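Local coordinates for protein halohydrin epoxidase A (Corynebacterium sp., PDB 4Z9F) that probably removes hydrogen halide from vicinal halohydrins to close an epoxide ring, working as a lyase on a Rossmann-type, short-chain dehydrogenase/reductase-like fold, at residues H8-A13 against D32-D37; D80-P85 against F103-I108; G126-F131 against A224-A229. The protein carries 1 engineered substitution. All coordinates share one frame; numbering follows the deposited sequence.

Overall arrangement
All three contacts sit around the parallel sheet of a Rossmann-type fold; only contact 3 includes one of its strands. Contacts 1 and 2 gather at the C-terminal ends of the strands and touch where Y81 stacks on H11 and F12 packs against D80. Contact 3 lies about 23 Å from both, centre to centre, at the start of strand 127-132. It does not touch contact 2, though their nearest atoms are about 4 Å apart; helix 96-123 leads into that strand. Contact 1 is partly buried and polar, two loops joined by side chains and waters. Contact 2 is buried, a loop resting on a helix without hydrogen bonds. Contact 3, also buried, bonds across through water alone.

Contact 1. Residues H8-A13 against D32-D37; sequences HARHFA and DASFAD. Engineered in segment 32-37: S34 (natural residue Thr).
D32 meets the H8-A13 loop with its carboxylate, which lies nearly coplanar with the H11 ring and touches the ring's edge, OD2 to CD2 3.2 Å. With CG anti to the backbone N (chi1 -166°), OD2 also reaches the turn H8-H11, where R10 N gives it a weak bond of 3.3 Å. OD1 lies 3.3 Å from R10 CD and accepts from S34 N and S34 OG, the first closing an Asx turn. One water joins H11 NE2 to D32 OD1.

A33 contributes its backbone N, which donates to a second water held by H8 ND1. These are the loops that follow the first two strands of a Rossmann fold. By position H8-A13 probably corresponds to the glycine-rich dinucleotide loop of short-chain dehydrogenases; none of its six residues is glycine.

S34, an engineered residue, accepts from R10 NH1 through OG at 2.8 Å, 17° out of the guanidinium plane; the same NH1 makes a salt bridge to E40. D32 CB lies over one face of the F35 ring, 3.6 Å above its centre, and F35 CE2 is 4.1 Å from R10 CD.

Contact 2. Residues D80-P85 against F103-I108; sequences DYIPRP and FEALSI
The loop D80-I82 passes along the helix against its direction, with the CA of D80 5.7 Å from the CA of L106 and the CA of I82 6.2 Å from the CA of A105. The helix is not quite regular here: F103 O accepts from both S107 N and I108 N, which reach it from opposite faces of its plane, and the backbone widens into a pi-type turn just where the loop leans on it.

L106 does much of the packing. Its CG stands beside the backbone N (chi1 -53°), and this swings the isopropyl end to the loop, where CD2 presses on the peptide backbone of Y81, 3.7 Å from Y81 C. The other branch, CD1, meets CG2 of I82 at 4.4 Å. A105 packs beside it: its CB lies 3.8 Å from Y81 O and 4.3 Å from CB of I82. Y81 leaves the backbone away from the helix, and its ring stacks on H11.

D80 comes in over the end of this patch, CB 3.6 Å from A105 O. Its carboxylate takes a hydrogen bond from S78 on OD2, and its backbone O receives R151 NH2. L106 also packs on Y147 and R151 of helix 147-165, whose spacing matches the tyrosine and arginine pair known from halohydrin dehalogenases.

No hydrogen bond crosses between loop and helix, and A105 O, buried by the contact, finds no partner in the model. D80 OD1 lies 3.7 Å from that oxygen, two acceptors side by side, which is probably mildly unfavourable. The fit rests on apolar carbons of A105, L106 and I82 against one another and against the Y81 peptide, while the polar bonds of D80 go to S78 and R151, outside the two segments.

Contact 3. Residues G126-F131 against A224-A229; sequences GASVIF and ASRRAA
R226 lays its guanidinium flat on a strand backbone instead of bonding to it: CA of A127 sits over one face, 3.5 Å above the plane and offset toward the rim, and no direct hydrogen bond joins the two segments. The side chain gets there from an unusual start. R226 is the first residue past helix 213-224 to leave helical angles, with phi at +63°, and from CG to NE the chain runs extended across the beginning of the strand.

Two waters lie in the guanidinium plane at its edge and make the links that the side chain does not make itself. One accepts from NH2 at 2.9 Å and donates to G126 O at 2.8 Å. The other accepts from NE at 2.9 Å and sits 2.8 Å from S128 OG, with A224 O also within bonding distance. NH2 also makes a salt bridge to D74 on the adjacent strand, and the two in-plane waters help fix the group's rotation.

Further along, S128 OG touches CG of R226 at 3.8 Å, and CD1 of I130 reaches the helix end at A224 N, 4.3 Å away. S225 turns the chain onward: its OG accepts from R227 N in an ST turn, while R227, A228 and A229 pack on the third subunit.

Strand 127-132 runs between strands 73-79 and 170-177, and the C-terminal end of helix 213-224 packs against S128 and I130 before the chain enters strand 235-238, the outermost on that side within this chain: the helix-on-sheet layering of the Rossmann fold in short-chain dehydrogenase/reductase relatives.

Contact 1. Residues H8-A13 against D32-D37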
# COMPACT_ATOMS: atom_id res chain seq x y z
N HIS C 8 15.22 -15.64 19.49
CA HIS C 8 14.13 -15.66 20.49
C HIS C 8 13.30 -16.93 20.37
O HIS C 8 12.07 -16.90 20.25
CB HIS C 8 13.27 -14.41 20.35
CG HIS C 8 14.02 -13.14 20.60
ND1 HIS C 8 14.39 -12.72 21.86
CD2 HIS C 8 14.45 -12.18 19.74
CE1 HIS C 8 15.02 -11.56 21.77
NE2 HIS C 8 15.07 -11.21 20.50
N ALA C 9 14.00 -18.08 20.42
CA ALA C 9 13.42 -19.35 20.01
C ALA C 9 12.24 -19.80 20.87
O ALA C 9 11.48 -20.67 20.44
CB ALA C 9 14.49 -20.44 20.01
N ARG C 10 12.08 -19.24 22.06
CA ARG C 10 11.00 -19.68 22.94
C ARG C 10 9.77 -18.78 22.85
O ARG C 10 8.80 -18.99 23.59
CB ARG C 10 11.51 -19.74 24.38
CG ARG C 10 12.68 -20.71 24.52
CD ARG C 10 13.29 -20.66 25.89
NE ARG C 10 12.48 -21.38 26.87
CZ ARG C 10 12.88 -21.64 28.10
NH1 ARG C 10 14.08 -21.25 28.50
NH2 ARG C 10 12.09 -22.30 28.94
N HIS C 11 9.77 -17.81 21.94
CA HIS C 11 8.76 -16.77 21.94
C HIS C 11 8.22 -16.56 20.53
O HIS C 11 8.81 -17.01 19.54
CB HIS C 11 9.34 -15.46 22.47
CG HIS C 11 9.88 -15.57 23.86
ND1 HIS C 11 9.08 -15.45 24.98
CD2 HIS C 11 11.13 -15.83 24.31
CE1 HIS C 11 9.82 -15.61 26.06
NE2 HIS C 11 11.07 -15.84 25.69
N PHE C 12 7.05 -15.90 20.46
CA PHE C 12 6.47 -15.48 19.18
C PHE C 12 6.42 -16.64 18.18
O PHE C 12 5.81 -17.68 18.45
CB PHE C 12 7.27 -14.29 18.64
CG PHE C 12 6.51 -13.37 17.72
CD1 PHE C 12 5.13 -13.46 17.59
CD2 PHE C 12 7.18 -12.42 16.97
CE1 PHE C 12 4.44 -12.61 16.73
CE2 PHE C 12 6.50 -11.57 16.11
CZ PHE C 12 5.13 -11.66 15.99
N ALA C 13 7.06 -16.48 17.03
CA ALA C 13 7.08 -17.53 16.03
C ALA C 13 8.22 -18.52 16.22
O ALA C 13 8.37 -19.43 15.39
CB ALA C 13 7.16 -16.92 14.62
N ASP C 32 18.16 -17.36 22.51
CA ASP C 32 17.10 -16.93 23.42
C ASP C 32 17.75 -16.22 24.60
O ASP C 32 18.89 -16.51 24.96
CB ASP C 32 16.25 -18.12 23.89
CG ASP C 32 14.95 -17.68 24.57
OD1 ASP C 32 14.86 -17.79 25.81
OD2 ASP C 32 14.03 -17.21 23.85
N ALA C 33 17.02 -15.26 25.17
CA ALA C 33 17.54 -14.54 26.33
C ALA C 33 17.82 -15.48 27.49
O ALA C 33 18.77 -15.26 28.26
CB ALA C 33 16.57 -13.45 26.76
N SER C 34 17.03 -16.55 27.62
CA SER C 34 17.18 -17.46 28.74
C SER C 34 18.41 -18.33 28.60
O SER C 34 18.82 -18.97 29.58
CB SER C 34 15.94 -18.34 28.88
OG SER C 34 15.86 -19.26 27.81
N PHE C 35 19.00 -18.39 27.41
CA PHE C 35 20.15 -19.25 27.19
C PHE C 35 21.43 -18.66 27.78
O PHE C 35 22.49 -19.28 27.64
CB PHE C 35 20.33 -19.52 25.70
CG PHE C 35 19.23 -20.35 25.09
CD1 PHE C 35 19.18 -20.56 23.72
CD2 PHE C 35 18.25 -20.93 25.88
CE1 PHE C 35 18.18 -21.34 23.15
CE2 PHE C 35 17.24 -21.69 25.32
CZ PHE C 35 17.20 -21.90 23.95
N ALA C 36 21.37 -17.49 28.41
CA ALA C 36 22.53 -17.04 29.16
C ALA C 36 22.88 -18.01 30.28
O ALA C 36 24.01 -17.99 30.78
CB ALA C 36 22.29 -15.64 29.73
N ASP C 37 21.93 -18.86 30.67
CA ASP C 37 22.11 -19.85 31.72
C ASP C 37 22.34 -21.23 31.10
O ASP C 37 21.45 -21.77 30.43
CB ASP C 37 20.91 -19.89 32.65
CG ASP C 37 21.10 -20.83 33.81
OD1 ASP C 37 20.53 -21.94 33.78
OD2 ASP C 37 21.86 -20.46 34.74
O HOH W 1 14.64 -14.22 24.20
O HOH W 2 13.12 -16.64 27.49

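Contact 2. Residues D80-P85 against F103-I108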
# COMPACT_ATOMS: atom_id res chain seq x y z
N ASP C 80 11.94 -11.42 15.99
CA ASP C 80 12.08 -10.36 16.96
C ASP C 80 10.76 -10.13 17.69
O ASP C 80 9.68 -10.26 17.10
CB ASP C 80 12.56 -9.08 16.28
CG ASP C 80 13.87 -9.31 15.52
OD1 ASP C 80 14.92 -9.42 16.19
OD2 ASP C 80 13.85 -9.43 14.27
N TYR C 81 10.85 -9.81 18.98
CA TYR C 81 9.69 -9.61 19.83
C TYR C 81 10.13 -8.79 21.03
O TYR C 81 11.33 -8.66 21.31
CB TYR C 81 9.07 -10.95 20.26
CG TYR C 81 9.48 -11.38 21.65
CD1 TYR C 81 8.59 -11.30 22.72
CD2 TYR C 81 10.78 -11.82 21.91
CE1 TYR C 81 8.97 -11.68 24.00
CE2 TYR C 81 11.16 -12.20 23.19
CZ TYR C 81 10.25 -12.13 24.22
OH TYR C 81 10.63 -12.50 25.49
N ILE C 82 9.16 -8.20 21.72
CA ILE C 82 9.45 -7.50 22.97
C ILE C 82 8.45 -8.04 23.99
O ILE C 82 7.32 -8.39 23.62
CB ILE C 82 9.39 -5.97 22.79
CG1 ILE C 82 9.94 -5.26 24.03
CG2 ILE C 82 7.98 -5.49 22.44
CD1 ILE C 82 10.29 -3.80 23.82
N PRO C 83 8.85 -8.21 25.26
CA PRO C 83 7.91 -8.77 26.25
C PRO C 83 6.68 -7.89 26.40
O PRO C 83 6.78 -6.66 26.54
CB PRO C 83 8.75 -8.82 27.53
CG PRO C 83 10.16 -9.02 27.04
CD PRO C 83 10.23 -8.18 25.77
N ARG C 84 5.52 -8.52 26.34
CA ARG C 84 4.26 -7.85 26.64
C ARG C 84 4.32 -7.22 28.02
O ARG C 84 5.08 -7.68 28.87
CB ARG C 84 3.11 -8.85 26.58
CG ARG C 84 2.99 -9.53 25.27
CD ARG C 84 1.86 -10.52 25.31
NE ARG C 84 0.57 -9.88 25.54
CZ ARG C 84 -0.59 -10.54 25.53
NH1 ARG C 84 -0.61 -11.85 25.32
NH2 ARG C 84 -1.73 -9.90 25.75
N PRO C 85 3.51 -6.18 28.26
CA PRO C 85 2.59 -5.58 27.29
C PRO C 85 3.22 -4.43 26.52
O PRO C 85 2.50 -3.50 26.14
CB PRO C 85 1.44 -5.09 28.18
CG PRO C 85 2.18 -4.61 29.41
CD PRO C 85 3.38 -5.55 29.58
N PHE C 103 12.37 0.16 19.91
CA PHE C 103 13.14 0.20 18.68
C PHE C 103 14.35 -0.72 18.75
O PHE C 103 14.69 -1.39 17.77
CB PHE C 103 13.56 1.63 18.36
CG PHE C 103 12.47 2.43 17.71
CD1 PHE C 103 11.51 3.07 18.47
CD2 PHE C 103 12.38 2.49 16.33
CE1 PHE C 103 10.50 3.78 17.87
CE2 PHE C 103 11.37 3.21 15.72
CZ PHE C 103 10.43 3.86 16.50
N GLU C 104 14.99 -0.79 19.92
CA GLU C 104 16.15 -1.67 20.07
C GLU C 104 15.79 -3.11 19.74
O GLU C 104 16.46 -3.76 18.94
CB GLU C 104 16.72 -1.57 21.49
CG GLU C 104 18.11 -2.18 21.62
CD GLU C 104 19.19 -1.37 20.93
OE1 GLU C 104 20.20 -1.97 20.49
OE2 GLU C 104 19.04 -0.13 20.84
N ALA C 105 14.69 -3.61 20.33
CA ALA C 105 14.35 -5.02 20.15
C ALA C 105 13.78 -5.30 18.76
O ALA C 105 14.01 -6.39 18.19
CB ALA C 105 13.34 -5.46 21.22
N LEU C 106 13.02 -4.37 18.20
CA LEU C 106 12.28 -4.67 16.98
C LEU C 106 12.91 -4.10 15.72
O LEU C 106 12.56 -4.56 14.62
CB LEU C 106 10.84 -4.15 17.10
CG LEU C 106 10.13 -4.63 18.36
CD1 LEU C 106 8.75 -4.03 18.39
CD2 LEU C 106 10.07 -6.16 18.41
N SER C 107 13.84 -3.15 15.84
CA SER C 107 14.42 -2.49 14.68
C SER C 107 15.94 -2.53 14.68
O SER C 107 16.55 -2.87 13.66
CB SER C 107 13.95 -1.03 14.62
OG SER C 107 12.54 -0.97 14.79
N ILE C 108 16.57 -2.18 15.81
CA ILE C 108 18.03 -2.13 15.83
C ILE C 108 18.62 -3.53 15.89
O ILE C 108 19.53 -3.87 15.12
CB ILE C 108 18.52 -1.26 16.99
CG1 ILE C 108 17.97 0.16 16.87
CG2 ILE C 108 20.05 -1.22 17.01
CD1 ILE C 108 18.54 0.95 15.70

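Contact 3. Residues G126-F131 against A224-A229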
# COMPACT_ATOMS: atom_id res chain seq x y z
N GLY C 126 24.64 -17.46 -0.68
CA GLY C 126 23.28 -17.03 -0.45
C GLY C 126 22.63 -17.77 0.71
O GLY C 126 23.19 -18.69 1.31
N ALA C 127 21.40 -17.34 1.01
CA ALA C 127 20.62 -17.85 2.12
C ALA C 127 19.26 -17.16 2.13
O ALA C 127 19.02 -16.25 1.33
CB ALA C 127 21.31 -17.64 3.47
N SER C 128 18.38 -17.58 3.03
CA SER C 128 17.13 -16.89 3.26
C SER C 128 17.17 -16.24 4.64
O SER C 128 17.62 -16.84 5.62
CB SER C 128 15.93 -17.84 3.16
OG SER C 128 15.83 -18.42 1.88
N VAL C 129 16.72 -14.99 4.71
CA VAL C 129 16.62 -14.26 5.95
C VAL C 129 15.16 -13.86 6.06
O VAL C 129 14.67 -13.06 5.24
CB VAL C 129 17.57 -13.05 6.00
CG1 VAL C 129 17.56 -12.41 7.36
CG2 VAL C 129 19.00 -13.47 5.61
N ILE C 130 14.45 -14.44 7.02
CA ILE C 130 13.01 -14.25 7.19
C ILE C 130 12.80 -13.47 8.47
O ILE C 130 13.18 -13.93 9.55
CB ILE C 130 12.26 -15.58 7.23
CG1 ILE C 130 12.52 -16.35 5.93
CG2 ILE C 130 10.77 -15.35 7.42
CD1 ILE C 130 12.24 -17.80 6.03
N PHE C 131 12.19 -12.28 8.36
CA PHE C 131 11.95 -11.42 9.50
C PHE C 131 10.51 -11.61 9.96
O PHE C 131 9.58 -11.45 9.17
CB PHE C 131 12.23 -9.96 9.15
CG PHE C 131 13.68 -9.66 8.92
CD1 PHE C 131 14.27 -9.94 7.69
CD2 PHE C 131 14.44 -9.08 9.92
CE1 PHE C 131 15.62 -9.65 7.47
CE2 PHE C 131 15.80 -8.80 9.71
CZ PHE C 131 16.38 -9.08 8.48
N ALA C 224 12.16 -20.97 3.09
CA ALA C 224 13.53 -21.46 3.23
C ALA C 224 13.97 -22.37 2.09
O ALA C 224 15.18 -22.50 1.86
CB ALA C 224 13.69 -22.20 4.57
N SER C 225 13.02 -22.99 1.38
CA SER C 225 13.33 -23.91 0.29
C SER C 225 13.85 -23.20 -0.95
O SER C 225 14.48 -23.84 -1.80
CB SER C 225 12.08 -24.71 -0.10
OG SER C 225 11.24 -23.95 -0.97
N ARG C 226 13.56 -21.91 -1.09
CA ARG C 226 13.90 -21.07 -2.24
C ARG C 226 13.23 -21.53 -3.53
O ARG C 226 13.58 -21.04 -4.62
CB ARG C 226 15.43 -20.97 -2.44
CG ARG C 226 16.22 -20.66 -1.16
CD ARG C 226 17.74 -20.46 -1.43
NE ARG C 226 18.56 -20.77 -0.26
CZ ARG C 226 19.90 -20.84 -0.25
NH1 ARG C 226 20.59 -20.60 -1.37
NH2 ARG C 226 20.55 -21.15 0.86
N ARG C 227 12.26 -22.44 -3.45
CA ARG C 227 11.60 -22.95 -4.66
C ARG C 227 10.79 -21.88 -5.38
O ARG C 227 10.52 -22.05 -6.57
CB ARG C 227 10.69 -24.14 -4.31
CG ARG C 227 11.47 -25.37 -3.82
CD ARG C 227 10.65 -26.65 -3.96
NE ARG C 227 9.39 -26.56 -3.24
CZ ARG C 227 8.19 -26.69 -3.79
NH1 ARG C 227 8.05 -26.94 -5.09
NH2 ARG C 227 7.12 -26.57 -3.02
N ALA C 228 10.38 -20.81 -4.69
CA ALA C 228 9.65 -19.72 -5.32
C ALA C 228 10.41 -18.42 -5.13
O ALA C 228 9.83 -17.39 -4.76
CB ALA C 228 8.23 -19.60 -4.76
N ALA C 229 11.71 -18.45 -5.41
CA ALA C 229 12.61 -17.31 -5.22
C ALA C 229 12.07 -15.96 -5.73
O ALA C 229 12.34 -14.94 -5.09
CB ALA C 229 13.95 -17.59 -5.90
O HOH W 3 23.25 -21.39 1.86
O HOH W 4 17.23 -20.77 2.29